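DocCel5: Type I dockerin repeat domain from A. cellulolyticus family 5 endoglucanase WP_010249057 S51I, L52N mutant (Acetivibrio cellulolyticus, PDB 5NRM) probably docks its parent endoglucanase onto a cohesin of the scaffoldin, helping to assemble the cellulosome through a calcium-dependent protein-protein interaction. Local coordinates at residues Ser10-Ser13 against Ile14-Ala17. Sequence-based numbering, arbitrary orientation.
Sequences SINS and IDFA. With CA (calcium ion), chain C.
N12 and D15 close the tight centre of this turn, each side chain reaching the other's backbone. The backbone N of N12 gives a hydrogen bond of 2.8 Å to D15 OD2, on the lone pair turned away from OD1. In return N12 OD1 receives the N of I14 at 2.9 Å, the donor tilted 33° from the amide plane, and the N of D15 only weakly. A short side chain ending in a carbonyl acceptor suits the cap: with chi1 at 65°, CG sits between backbone N and carbonyl carbon, which brings OD1 to the backbone N of I14 at the start of helix 13-23. N12 OD1 also accepts from the calcium-bound water at 2.7 Å, tying cap to metal. Aspartate suits its place because two oxygens grip the calcium, D15 OD1 at 2.5 Å and D15 OD2 at 2.4 Å, joined by S10 O and by D4, D6 and N8. The S10 side chain, by contrast, is exposed and clear of 14-17. F16, its ring directed away from 10-13, is buried against helix 49-59, stacked on F52. S13 OG hydrogen-bonds to D36 and T34 of the partner chain. N12 and D15 form a capping box where the calcium-binding loop enters helix 13-23, as in EF-hand-like dockerin repeats.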
# COMPACT_ATOMS: atom_id res chain seq x y z
N SER B 10 5.08 -10.45 10.67
CA SER B 10 5.30 -9.73 9.43
C SER B 10 5.41 -8.26 9.72
O SER B 10 4.79 -7.76 10.69
CB SER B 10 4.12 -9.97 8.51
OG SER B 10 4.33 -9.26 7.25
N ILE B 11 6.19 -7.54 8.91
CA ILE B 11 6.31 -6.08 9.03
C ILE B 11 5.33 -5.48 8.03
O ILE B 11 5.46 -5.70 6.80
CB ILE B 11 7.76 -5.64 8.70
CG1 ILE B 11 8.79 -6.26 9.68
CG2 ILE B 11 7.81 -4.11 8.72
CD1 ILE B 11 10.16 -6.23 9.12
N ASN B 12 4.36 -4.70 8.50
CA ASN B 12 3.34 -4.20 7.61
C ASN B 12 2.79 -2.86 8.11
O ASN B 12 3.36 -2.24 9.02
CB ASN B 12 2.24 -5.27 7.39
CG ASN B 12 1.45 -5.61 8.67
OD1 ASN B 12 1.27 -4.76 9.54
ND2 ASN B 12 0.95 -6.84 8.73
N SER B 13 1.74 -2.38 7.44
CA SER B 13 1.25 -1.05 7.71
C SER B 13 0.57 -0.90 9.09
O SER B 13 0.43 0.21 9.60
CB SER B 13 0.27 -0.60 6.60
OG SER B 13 -0.85 -1.49 6.51
N ILE B 14 0.20 -2.02 9.69
CA ILE B 14 -0.27 -1.97 11.10
C ILE B 14 0.91 -1.72 12.08
O ILE B 14 0.76 -0.93 13.00
CB ILE B 14 -1.13 -3.19 11.46
CG1 ILE B 14 -2.47 -3.11 10.64
CG2 ILE B 14 -1.31 -3.27 12.95
CD1 ILE B 14 -3.39 -4.33 10.76
N ASP B 15 2.08 -2.29 11.81
CA ASP B 15 3.29 -1.92 12.59
C ASP B 15 3.59 -0.44 12.37
O ASP B 15 3.88 0.29 13.32
CB ASP B 15 4.49 -2.74 12.12
CG ASP B 15 4.28 -4.23 12.32
OD1 ASP B 15 4.10 -4.66 13.48
OD2 ASP B 15 4.30 -4.98 11.31
N PHE B 16 3.49 0.04 11.11
CA PHE B 16 3.71 1.46 10.84
C PHE B 16 2.76 2.37 11.60
O PHE B 16 3.16 3.37 12.14
CB PHE B 16 3.51 1.62 9.34
CG PHE B 16 3.91 2.94 8.69
CD1 PHE B 16 5.13 3.49 8.88
CD2 PHE B 16 3.06 3.53 7.81
CE1 PHE B 16 5.50 4.63 8.20
CE2 PHE B 16 3.41 4.71 7.13
CZ PHE B 16 4.64 5.26 7.35
N ALA B 17 1.49 1.99 11.64
CA ALA B 17 0.51 2.69 12.44
C ALA B 17 0.79 2.72 13.95
O ALA B 17 0.63 3.76 14.64
CB ALA B 17 -0.86 2.14 12.17
CA CA C . 3.69 -6.97 12.50
O HOH W 1 1.49 -6.26 11.81